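Local coordinates for 462aa long hypothetical selenium-binding protein (Sulfolobus tokodaii, PDB 2ECE), which is of unknown function but folds as a beta-propeller and may bind selenium, at residues Ser105-Ile110 with Val125-Glu130; Ala149-Ala154 with Tyr191-Asn196; Val323-Ile328 with Pro383-Ile388; Asp331-Tyr336 with Gln347-Asn352. All blocks are in the same frame, centred on the assembly; numbering follows the deposited sequence.

Contact 1: Ser105-Ile110 with Val125-Glu130; sequences SSRIYI and VIEPEE
Ile108 and Ile126 run alongside each other from neighbouring strands, their CB atoms 3.9 Å apart; branched at CB, both suit extended strands, and both continue onto Val131 of the following helix. Ile126 CD1 curls over Ile108 CB and also comes near Ile110 CD1. Beneath the side chains, Ile108 N donates to Ile126 O and Ile126 N to Ile108 O, the latter at 2.8 Å and nearly straight. On the other face of the ladder Val125 CG2 rests on Tyr109 CD2 at 3.8 Å, while its CG1 meets Arg107 CD. The Tyr109 hydroxyl goes elsewhere, to Asp71. Arg107 has its CG anti to the backbone N (chi1 174°) and bends at chi3, bringing the guanidinium over Pro128, whose CG lies against one of its faces. Arg107 NE and, more bent, NH2 form a salt bridge to one carboxylate oxygen, Glu127 OE1, at 3.0 and 3.3 Å, both within the guanidinium plane. Arg107 NH1 pairs with Asp71, so this cation is shared between two acids. Glu127 sits at the N-cap position and Pro128, needing no N-H partner, opens the helix. The whole is an antiparallel hairpin formed by the two outer strands of a propeller blade.

Contact 2: Ala149-Ala154 with Tyr191-Asn196; sequences AIYISA and YDFWWN
Strands 150-154 and 193-196 run roughly antiparallel, at 139°, but with axes 8.6 Å apart they face each other through side chains and not as neighbours in one sheet. Tyr151, Ser153, Phe193 and Trp195 all point into the gap. Large flat residues suit this place, since they must span the distance between two blades of the propeller. The six-membered ring of Trp195 drives its edge into the face of Tyr151, a T-shaped pair with centroids 4.8 Å apart and planes at 82°; Trp195 CZ3 stands almost over the centre of the tyrosine ring. Phe193 fills the next position: its CZ touches Tyr151 CB at 3.3 Å, and its CD1 meets Ser153 CB at 3.7 Å. Its CG lies between the backbone N and the carbonyl carbon (chi1 77°), which lifts the ring off its own strand and across to the other. Ser153, small enough to leave room for that ring, turns its hydroxyl to the backbone, OG donating to Tyr191 O at 2.8 Å, tilted from the carbonyl plane. The same OG is also bonded to Thr142 N. The other buried polar ends have partners too: Tyr151 OH with Asp148, Trp195 NE1 with Ser458. Between these two segments the contact is therefore mainly aromatic and apolar, with one hydroxyl meeting a buried backbone carbonyl.

Contact 3: Val323-Ile328 with Pro383-Ile388; sequences VTDIDI and PQMLEI
Asp325 reaches across from one propeller blade to the next, for strands 326-328 and 386-388 are the innermost strands of successive blades and run side by side, nearly parallel, their axes 6.9 Å apart. Its CB lies 3.2 Å from Gln384 O. CG swings to the side opposite the backbone N (chi1 -169°), which carries the carboxylate over the gap, where CG meets Met385 SD at 3.6 Å; the flexible thioether, bent at chi2 and chi3, folds back to cover it. OD1 touches Met385 CE and forms a salt bridge with Arg257. OD2 accepts from Leu386 N at 2.9 Å, on its anti side, and from a water that also donates to Leu386 O, so both polar backbone atoms of Leu386 are tied to one oxygen. Putting an alanine here would probably leave Leu386 N without its acceptor, the water with one mate fewer and Arg257 without its salt bridge to this residue. Beside it, Thr324 OG1 donates to Gln384 OE1 at 2.6 Å, and the amide is held at its other end by Ser400 O. Farther along, Asp327 OD2 and Glu387 OE2 stand 2.8 Å apart, two acceptors with carboxylate planes almost perpendicular. Glu387 OE2 takes the N-H of Ile388, while its OE1 is bonded to Ser455. Ile388 lies along Asp327 in the reverse direction, and its CD1 rests 3.6 Å from Ile328 C.

Contact 4: Asp331-Tyr336 with Gln347-Asn352; sequences DDKFLY and QYDISN
Leu335 and Tyr348 form the hydrogen-bonded pair at the centre: Leu335 N donates to Tyr348 O and Tyr348 N to Leu335 O, each at 2.7 Å. One step on, Ile350 N donates to Lys333 O at 2.7 Å. Asp332 O and Ile350 O are then bridged by a water that donates to both. These are the second and third strands of a propeller blade, joined as an antiparallel hairpin. Asx turns, which suit short polar side chains, flank the hairpin at its open end: Asp331 OD1 accepts from Lys333 N before the first strand, and Asp349 OD2 accepts from Ser351 N at 2.7 Å where the second strand ends, while Ser351 OG uses the syn lone pair of the same OD2. Lys333, extended throughout, carries NZ to Pro425 O, its CG lying over one face of the Phe334 ring. Against the opposite face lies the Gln347 amide, nearly flat at 16°, with CD 3.5 Å from Phe334 CD1. With an alanine in place of Phe334, the Gln347 amide would probably lose the flat surface it stacks on and be less restrained on that side. On the other side of the sheet Ile350 CG2 packs on Leu335 CB at 3.7 Å.

From the N terminus, contact 1 comes first, closing the short hairpin loop between the two outer strands of one blade. Contact 2 follows in series, closing a longer loop that carries the chain from the next blade into the one after it; the two contacts touch where Ile108 CD1 packs on Ile152 CD1. Contact 3 closes the widest of the four loops, again between successive blades, near the middle of the propeller. Contact 4 is nested inside that loop, a hairpin within the first of those blades, and joins contact 3 through neighbouring strands 326-328 and 334-339. Contacts 1 and 4 lie on opposite sides of the chain's centre, their centres about 37 Å apart.

Contact 1: Ser105-Ile110 with Val125-Glu130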
# COMPACT_ATOMS: atom_id res chain seq x y z
N SER A 105 7.53 9.79 -11.84
CA SER A 105 7.70 11.22 -12.09
C SER A 105 8.01 12.14 -10.91
O SER A 105 8.63 13.18 -11.10
CB SER A 105 6.45 11.77 -12.78
OG SER A 105 5.36 11.78 -11.87
N SER A 106 7.57 11.77 -9.71
CA SER A 106 7.78 12.59 -8.52
C SER A 106 6.79 13.76 -8.52
O SER A 106 6.87 14.67 -7.70
CB SER A 106 9.21 13.14 -8.46
OG SER A 106 10.15 12.09 -8.33
N ARG A 107 5.85 13.74 -9.46
CA ARG A 107 4.84 14.79 -9.55
C ARG A 107 3.76 14.51 -8.51
O ARG A 107 3.57 13.36 -8.12
CB ARG A 107 4.24 14.80 -10.96
CG ARG A 107 3.07 15.76 -11.17
CD ARG A 107 2.66 15.84 -12.65
NE ARG A 107 3.74 16.36 -13.50
CZ ARG A 107 4.46 15.63 -14.34
NH1 ARG A 107 4.24 14.32 -14.47
NH2 ARG A 107 5.40 16.21 -15.08
N ILE A 108 3.09 15.55 -8.03
CA ILE A 108 2.01 15.36 -7.06
C ILE A 108 0.74 16.06 -7.54
O ILE A 108 0.76 17.26 -7.84
CB ILE A 108 2.34 15.94 -5.66
CG1 ILE A 108 3.61 15.30 -5.11
CG2 ILE A 108 1.18 15.66 -4.69
CD1 ILE A 108 4.07 15.93 -3.80
N TYR A 109 -0.34 15.31 -7.64
CA TYR A 109 -1.61 15.89 -8.04
C TYR A 109 -2.47 16.06 -6.79
O TYR A 109 -2.43 15.22 -5.88
CB TYR A 109 -2.35 14.98 -9.03
CG TYR A 109 -1.60 14.70 -10.30
CD1 TYR A 109 -0.83 13.55 -10.44
CD2 TYR A 109 -1.68 15.57 -11.39
CE1 TYR A 109 -0.16 13.27 -11.63
CE2 TYR A 109 -1.02 15.30 -12.58
CZ TYR A 109 -0.27 14.15 -12.70
OH TYR A 109 0.38 13.88 -13.89
N ILE A 110 -3.22 17.15 -6.74
CA ILE A 110 -4.13 17.42 -5.63
C ILE A 110 -5.49 17.34 -6.32
O ILE A 110 -5.82 18.21 -7.14
CB ILE A 110 -3.92 18.83 -5.05
CG1 ILE A 110 -2.44 19.06 -4.71
CG2 ILE A 110 -4.77 19.00 -3.79
CD1 ILE A 110 -1.87 18.08 -3.70
N VAL A 125 -1.27 21.03 -9.23
CA VAL A 125 -0.20 20.11 -9.57
C VAL A 125 1.12 20.65 -9.03
O VAL A 125 1.45 21.82 -9.22
CB VAL A 125 -0.04 19.94 -11.10
CG1 VAL A 125 1.14 19.03 -11.40
CG2 VAL A 125 -1.32 19.37 -11.70
N ILE A 126 1.86 19.79 -8.34
CA ILE A 126 3.17 20.17 -7.83
C ILE A 126 4.10 19.44 -8.78
O ILE A 126 4.18 18.21 -8.75
CB ILE A 126 3.39 19.65 -6.40
CG1 ILE A 126 2.28 20.16 -5.48
CG2 ILE A 126 4.75 20.11 -5.89
CD1 ILE A 126 2.30 19.55 -4.12
N GLU A 127 4.78 20.18 -9.64
CA GLU A 127 5.67 19.58 -10.62
C GLU A 127 6.88 18.89 -9.99
O GLU A 127 7.34 19.26 -8.91
CB GLU A 127 6.14 20.65 -11.63
CG GLU A 127 5.02 21.24 -12.51
CD GLU A 127 4.36 20.21 -13.42
OE1 GLU A 127 4.96 19.15 -13.67
OE2 GLU A 127 3.24 20.47 -13.90
N PRO A 128 7.40 17.86 -10.67
CA PRO A 128 8.55 17.06 -10.24
C PRO A 128 9.77 17.87 -9.79
O PRO A 128 10.41 17.54 -8.80
CB PRO A 128 8.86 16.22 -11.47
CG PRO A 128 7.49 15.99 -12.04
CD PRO A 128 6.89 17.37 -11.96
N GLU A 129 10.09 18.93 -10.52
CA GLU A 129 11.25 19.72 -10.17
C GLU A 129 11.08 20.55 -8.90
O GLU A 129 12.06 20.85 -8.21
CB GLU A 129 11.67 20.57 -11.37
CG GLU A 129 11.96 19.67 -12.56
CD GLU A 129 12.80 18.45 -12.13
OE1 GLU A 129 12.82 17.40 -12.82
OE2 GLU A 129 13.46 18.57 -11.09
N GLU A 130 9.84 20.90 -8.57
CA GLU A 130 9.59 21.65 -7.35
C GLU A 130 9.71 20.67 -6.19
O GLU A 130 10.22 21.01 -5.12
CB GLU A 130 8.18 22.26 -7.34
CG GLU A 130 7.87 23.08 -6.09
CD GLU A 130 8.63 24.41 -6.03
OE1 GLU A 130 8.46 25.15 -5.04
OE2 GLU A 130 9.39 24.71 -6.98

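Contact 2: Ala149-Ala154 with Tyr191-Asn196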
# COMPACT_ATOMS: atom_id res chain seq x y z
N ALA A 149 0.62 17.67 9.20
CA ALA A 149 0.93 17.86 7.78
C ALA A 149 0.66 16.59 6.98
O ALA A 149 0.16 15.60 7.52
CB ALA A 149 2.40 18.27 7.62
N ILE A 150 0.97 16.63 5.69
CA ILE A 150 0.79 15.47 4.83
C ILE A 150 2.19 14.91 4.62
O ILE A 150 3.10 15.64 4.25
CB ILE A 150 0.18 15.89 3.47
CG1 ILE A 150 -1.21 16.50 3.69
CG2 ILE A 150 0.08 14.68 2.55
CD1 ILE A 150 -1.74 17.22 2.47
N TYR A 151 2.35 13.61 4.86
CA TYR A 151 3.65 12.96 4.73
C TYR A 151 3.69 12.03 3.53
O TYR A 151 2.75 11.27 3.30
CB TYR A 151 3.97 12.16 6.00
CG TYR A 151 4.12 12.97 7.27
CD1 TYR A 151 3.06 13.73 7.77
CD2 TYR A 151 5.32 12.95 7.98
CE1 TYR A 151 3.20 14.45 8.96
CE2 TYR A 151 5.46 13.66 9.17
CZ TYR A 151 4.40 14.40 9.66
OH TYR A 151 4.55 15.10 10.84
N ILE A 152 4.80 12.07 2.79
CA ILE A 152 4.95 11.23 1.61
C ILE A 152 6.35 10.64 1.57
O ILE A 152 7.33 11.36 1.67
CB ILE A 152 4.75 12.05 0.31
CG1 ILE A 152 3.40 12.79 0.37
CG2 ILE A 152 4.80 11.13 -0.90
CD1 ILE A 152 3.15 13.72 -0.80
N SER A 153 6.44 9.32 1.41
CA SER A 153 7.74 8.68 1.34
C SER A 153 8.29 8.73 -0.08
O SER A 153 7.53 8.86 -1.05
CB SER A 153 7.65 7.23 1.82
OG SER A 153 6.84 6.46 0.95
N ALA A 154 9.61 8.63 -0.21
CA ALA A 154 10.27 8.67 -1.51
C ALA A 154 11.40 7.64 -1.54
O ALA A 154 12.13 7.48 -0.57
CB ALA A 154 10.81 10.08 -1.80
N TYR A 191 10.76 2.99 1.69
CA TYR A 191 9.65 2.41 0.91
C TYR A 191 8.31 2.86 1.49
O TYR A 191 7.67 3.77 0.97
CB TYR A 191 9.69 0.89 0.96
CG TYR A 191 8.59 0.24 0.14
CD1 TYR A 191 7.44 -0.30 0.74
CD2 TYR A 191 8.67 0.24 -1.25
CE1 TYR A 191 6.40 -0.82 -0.05
CE2 TYR A 191 7.64 -0.27 -2.04
CZ TYR A 191 6.51 -0.80 -1.44
OH TYR A 191 5.52 -1.30 -2.23
N ASP A 192 8.00 2.37 2.68
CA ASP A 192 6.72 2.69 3.32
C ASP A 192 6.99 3.25 4.70
O ASP A 192 8.13 3.27 5.17
CB ASP A 192 5.82 1.44 3.41
CG ASP A 192 4.42 1.77 3.91
OD1 ASP A 192 3.86 2.80 3.48
OD2 ASP A 192 3.87 0.98 4.71
N PHE A 193 5.94 3.73 5.35
CA PHE A 193 6.07 4.27 6.70
C PHE A 193 4.69 4.46 7.28
O PHE A 193 3.71 4.53 6.55
CB PHE A 193 6.76 5.65 6.68
CG PHE A 193 5.86 6.79 6.23
CD1 PHE A 193 5.63 7.02 4.87
CD2 PHE A 193 5.22 7.61 7.16
CE1 PHE A 193 4.77 8.06 4.46
CE2 PHE A 193 4.37 8.65 6.76
CZ PHE A 193 4.15 8.87 5.40
N TRP A 194 4.63 4.51 8.60
CA TRP A 194 3.39 4.81 9.29
C TRP A 194 3.73 5.19 10.71
O TRP A 194 4.90 5.45 11.02
CB TRP A 194 2.36 3.67 9.24
CG TRP A 194 0.97 4.26 9.21
CD1 TRP A 194 0.64 5.55 9.53
CD2 TRP A 194 -0.27 3.63 8.82
NE1 TRP A 194 -0.71 5.76 9.37
CE2 TRP A 194 -1.29 4.60 8.94
CE3 TRP A 194 -0.61 2.34 8.39
CZ2 TRP A 194 -2.63 4.33 8.64
CZ3 TRP A 194 -1.95 2.06 8.09
CH2 TRP A 194 -2.94 3.06 8.22
N TRP A 195 2.75 5.22 11.60
CA TRP A 195 3.05 5.67 12.95
C TRP A 195 2.02 5.26 13.99
O TRP A 195 0.98 4.67 13.67
CB TRP A 195 3.14 7.21 12.92
CG TRP A 195 1.97 7.87 12.16
CD1 TRP A 195 0.64 7.57 12.28
CD2 TRP A 195 2.04 8.94 11.18
NE1 TRP A 195 -0.11 8.37 11.45
CE2 TRP A 195 0.72 9.21 10.76
CE3 TRP A 195 3.09 9.67 10.61
CZ2 TRP A 195 0.41 10.20 9.80
CZ3 TRP A 195 2.79 10.66 9.65
CH2 TRP A 195 1.46 10.91 9.26
N ASN A 196 2.35 5.56 15.23
CA ASN A 196 1.46 5.37 16.37
C ASN A 196 1.55 6.80 16.89
O ASN A 196 2.54 7.18 17.52
CB ASN A 196 2.03 4.40 17.40
CG ASN A 196 1.12 4.26 18.61
OD1 ASN A 196 0.75 5.25 19.24
ND2 ASN A 196 0.73 3.02 18.92

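Contact 3: Val323-Ile328 with Pro383-Ile388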
# COMPACT_ATOMS: atom_id res chain seq x y z
N VAL A 323 4.70 -12.27 -1.19
CA VAL A 323 3.71 -11.53 -0.42
C VAL A 323 4.14 -10.07 -0.51
O VAL A 323 5.13 -9.67 0.11
CB VAL A 323 3.70 -11.99 1.06
CG1 VAL A 323 2.76 -11.10 1.88
CG2 VAL A 323 3.23 -13.45 1.14
N THR A 324 3.40 -9.29 -1.29
CA THR A 324 3.72 -7.88 -1.50
C THR A 324 2.89 -6.85 -0.71
O THR A 324 3.33 -5.71 -0.55
CB THR A 324 3.61 -7.53 -2.99
OG1 THR A 324 2.32 -7.91 -3.48
CG2 THR A 324 4.69 -8.24 -3.80
N ASP A 325 1.71 -7.23 -0.25
CA ASP A 325 0.88 -6.32 0.53
C ASP A 325 0.20 -7.00 1.71
O ASP A 325 -0.06 -8.21 1.68
CB ASP A 325 -0.18 -5.65 -0.36
CG ASP A 325 -0.89 -4.49 0.34
OD1 ASP A 325 -0.18 -3.67 0.95
OD2 ASP A 325 -2.13 -4.39 0.28
N ILE A 326 -0.07 -6.22 2.75
CA ILE A 326 -0.77 -6.70 3.94
C ILE A 326 -1.70 -5.59 4.41
O ILE A 326 -1.46 -4.41 4.12
CB ILE A 326 0.20 -7.05 5.11
CG1 ILE A 326 1.11 -5.86 5.42
CG2 ILE A 326 1.00 -8.29 4.77
CD1 ILE A 326 1.84 -5.97 6.75
N ASP A 327 -2.76 -5.96 5.11
CA ASP A 327 -3.71 -4.98 5.61
C ASP A 327 -4.46 -5.61 6.78
O ASP A 327 -4.77 -6.79 6.76
CB ASP A 327 -4.68 -4.60 4.48
CG ASP A 327 -5.20 -3.18 4.62
OD1 ASP A 327 -4.59 -2.38 5.36
OD2 ASP A 327 -6.21 -2.86 3.96
N ILE A 328 -4.72 -4.81 7.81
CA ILE A 328 -5.40 -5.29 9.01
C ILE A 328 -6.80 -4.70 9.15
O ILE A 328 -7.01 -3.50 8.92
CB ILE A 328 -4.59 -4.90 10.27
CG1 ILE A 328 -3.15 -5.41 10.15
CG2 ILE A 328 -5.26 -5.46 11.52
CD1 ILE A 328 -2.24 -4.88 11.23
N PRO A 383 -3.19 -11.37 -6.98
CA PRO A 383 -3.55 -10.35 -5.98
C PRO A 383 -2.30 -9.57 -5.57
O PRO A 383 -1.22 -10.14 -5.43
CB PRO A 383 -4.09 -11.18 -4.83
CG PRO A 383 -4.65 -12.40 -5.51
CD PRO A 383 -3.59 -12.71 -6.53
N GLN A 384 -2.43 -8.25 -5.51
CA GLN A 384 -1.33 -7.42 -5.07
C GLN A 384 -1.83 -6.50 -3.94
O GLN A 384 -1.82 -6.87 -2.77
CB GLN A 384 -0.79 -6.63 -6.26
CG GLN A 384 0.67 -6.22 -6.16
CD GLN A 384 0.92 -5.22 -5.04
OE1 GLN A 384 1.10 -5.60 -3.88
NE2 GLN A 384 0.92 -3.94 -5.38
N MET A 385 -2.31 -5.32 -4.31
CA MET A 385 -2.82 -4.39 -3.31
C MET A 385 -4.18 -4.86 -2.80
O MET A 385 -4.98 -5.41 -3.55
CB MET A 385 -2.96 -2.97 -3.86
CG MET A 385 -1.66 -2.21 -3.95
SD MET A 385 -0.62 -2.34 -2.48
CE MET A 385 -1.53 -1.32 -1.30
N LEU A 386 -4.41 -4.63 -1.51
CA LEU A 386 -5.67 -5.00 -0.87
C LEU A 386 -6.19 -3.80 -0.09
O LEU A 386 -5.42 -2.91 0.29
CB LEU A 386 -5.44 -6.12 0.16
CG LEU A 386 -4.76 -7.43 -0.24
CD1 LEU A 386 -4.44 -8.24 1.01
CD2 LEU A 386 -5.66 -8.21 -1.17
N GLU A 387 -7.49 -3.75 0.12
CA GLU A 387 -8.07 -2.70 0.94
C GLU A 387 -9.32 -3.25 1.58
O GLU A 387 -10.08 -3.98 0.95
CB GLU A 387 -8.37 -1.44 0.14
CG GLU A 387 -8.55 -0.25 1.08
CD GLU A 387 -7.52 -0.26 2.20
OE1 GLU A 387 -6.37 0.17 1.95
OE2 GLU A 387 -7.85 -0.72 3.32
N ILE A 388 -9.53 -2.92 2.85
CA ILE A 388 -10.67 -3.44 3.60
C ILE A 388 -11.65 -2.35 4.02
O ILE A 388 -11.24 -1.28 4.46
CB ILE A 388 -10.20 -4.14 4.88
CG1 ILE A 388 -8.96 -5.00 4.59
CG2 ILE A 388 -11.32 -5.00 5.45
CD1 ILE A 388 -8.16 -5.36 5.85
O HOH W 1 -3.23 -2.39 1.78

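Contact 4: Asp331-Tyr336 with Gln347-Asn352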
# COMPACT_ATOMS: atom_id res chain seq x y z
N ASP A 331 -10.83 -3.85 13.62
CA ASP A 331 -10.93 -4.43 14.96
C ASP A 331 -9.64 -5.14 15.35
O ASP A 331 -9.54 -5.75 16.40
CB ASP A 331 -12.09 -5.43 15.01
CG ASP A 331 -12.02 -6.46 13.90
OD1 ASP A 331 -10.94 -6.60 13.29
OD2 ASP A 331 -13.04 -7.13 13.64
N ASP A 332 -8.64 -5.05 14.47
CA ASP A 332 -7.35 -5.67 14.72
C ASP A 332 -7.45 -7.18 14.87
O ASP A 332 -6.55 -7.82 15.42
CB ASP A 332 -6.69 -5.09 15.97
CG ASP A 332 -6.19 -3.66 15.77
OD1 ASP A 332 -5.80 -3.33 14.62
OD2 ASP A 332 -6.17 -2.88 16.74
N LYS A 333 -8.53 -7.77 14.36
CA LYS A 333 -8.73 -9.21 14.48
C LYS A 333 -8.14 -10.01 13.32
O LYS A 333 -7.68 -11.13 13.51
CB LYS A 333 -10.22 -9.52 14.62
CG LYS A 333 -10.54 -10.97 14.96
CD LYS A 333 -12.04 -11.21 15.02
CE LYS A 333 -12.34 -12.63 15.47
NZ LYS A 333 -13.81 -12.92 15.48
N PHE A 334 -8.14 -9.43 12.12
CA PHE A 334 -7.63 -10.14 10.95
C PHE A 334 -6.50 -9.46 10.19
O PHE A 334 -6.46 -8.23 10.06
CB PHE A 334 -8.79 -10.44 9.99
CG PHE A 334 -9.81 -11.40 10.54
CD1 PHE A 334 -9.50 -12.74 10.71
CD2 PHE A 334 -11.08 -10.96 10.91
CE1 PHE A 334 -10.43 -13.64 11.25
CE2 PHE A 334 -12.02 -11.85 11.45
CZ PHE A 334 -11.69 -13.19 11.62
N LEU A 335 -5.59 -10.28 9.68
CA LEU A 335 -4.44 -9.82 8.91
C LEU A 335 -4.64 -10.44 7.52
O LEU A 335 -4.79 -11.66 7.41
CB LEU A 335 -3.15 -10.35 9.56
CG LEU A 335 -1.79 -9.65 9.45
CD1 LEU A 335 -0.71 -10.71 9.24
CD2 LEU A 335 -1.77 -8.65 8.31
N TYR A 336 -4.69 -9.62 6.48
CA TYR A 336 -4.87 -10.15 5.13
C TYR A 336 -3.58 -10.00 4.36
O TYR A 336 -2.91 -8.98 4.48
CB TYR A 336 -6.00 -9.41 4.41
CG TYR A 336 -7.36 -9.62 5.04
CD1 TYR A 336 -7.78 -8.83 6.11
CD2 TYR A 336 -8.22 -10.62 4.58
CE1 TYR A 336 -9.02 -9.04 6.72
CE2 TYR A 336 -9.46 -10.85 5.18
CZ TYR A 336 -9.85 -10.05 6.25
OH TYR A 336 -11.07 -10.29 6.85
N GLN A 347 -6.46 -14.75 4.87
CA GLN A 347 -6.97 -14.06 6.04
C GLN A 347 -6.41 -14.79 7.26
O GLN A 347 -6.62 -15.99 7.42
CB GLN A 347 -8.50 -14.11 6.08
CG GLN A 347 -9.09 -13.57 7.37
CD GLN A 347 -10.55 -13.94 7.55
OE1 GLN A 347 -11.43 -13.08 7.59
NE2 GLN A 347 -10.81 -15.24 7.66
N TYR A 348 -5.69 -14.07 8.11
CA TYR A 348 -5.14 -14.66 9.31
C TYR A 348 -5.77 -14.04 10.55
O TYR A 348 -5.82 -12.82 10.68
CB TYR A 348 -3.62 -14.45 9.39
CG TYR A 348 -2.81 -15.31 8.46
CD1 TYR A 348 -2.66 -14.98 7.12
CD2 TYR A 348 -2.18 -16.47 8.93
CE1 TYR A 348 -1.89 -15.77 6.26
CE2 TYR A 348 -1.41 -17.27 8.08
CZ TYR A 348 -1.27 -16.91 6.75
OH TYR A 348 -0.51 -17.69 5.90
N ASP A 349 -6.27 -14.89 11.44
CA ASP A 349 -6.87 -14.42 12.67
C ASP A 349 -5.69 -14.03 13.55
O ASP A 349 -4.83 -14.86 13.84
CB ASP A 349 -7.68 -15.55 13.33
CG ASP A 349 -8.25 -15.16 14.68
OD1 ASP A 349 -9.44 -15.47 14.92
OD2 ASP A 349 -7.52 -14.56 15.50
N ILE A 350 -5.61 -12.77 13.94
CA ILE A 350 -4.50 -12.34 14.79
C ILE A 350 -4.94 -11.96 16.19
O ILE A 350 -4.35 -11.07 16.81
CB ILE A 350 -3.71 -11.16 14.15
CG1 ILE A 350 -4.66 -10.05 13.71
CG2 ILE A 350 -2.89 -11.66 12.98
CD1 ILE A 350 -3.94 -8.83 13.16
N SER A 351 -5.97 -12.64 16.70
CA SER A 351 -6.46 -12.40 18.05
C SER A 351 -5.23 -12.43 18.95
O SER A 351 -5.13 -11.68 19.93
CB SER A 351 -7.45 -13.49 18.47
OG SER A 351 -8.59 -13.47 17.63
N ASN A 352 -4.30 -13.31 18.61
CA ASN A 352 -3.03 -13.40 19.30
C ASN A 352 -2.06 -13.09 18.18
O ASN A 352 -1.76 -13.95 17.35
CB ASN A 352 -2.77 -14.81 19.83
CG ASN A 352 -1.39 -14.95 20.44
OD1 ASN A 352 -0.61 -14.00 20.46
ND2 ASN A 352 -1.09 -16.13 20.95
O HOH W 2 -4.47 -8.26 16.99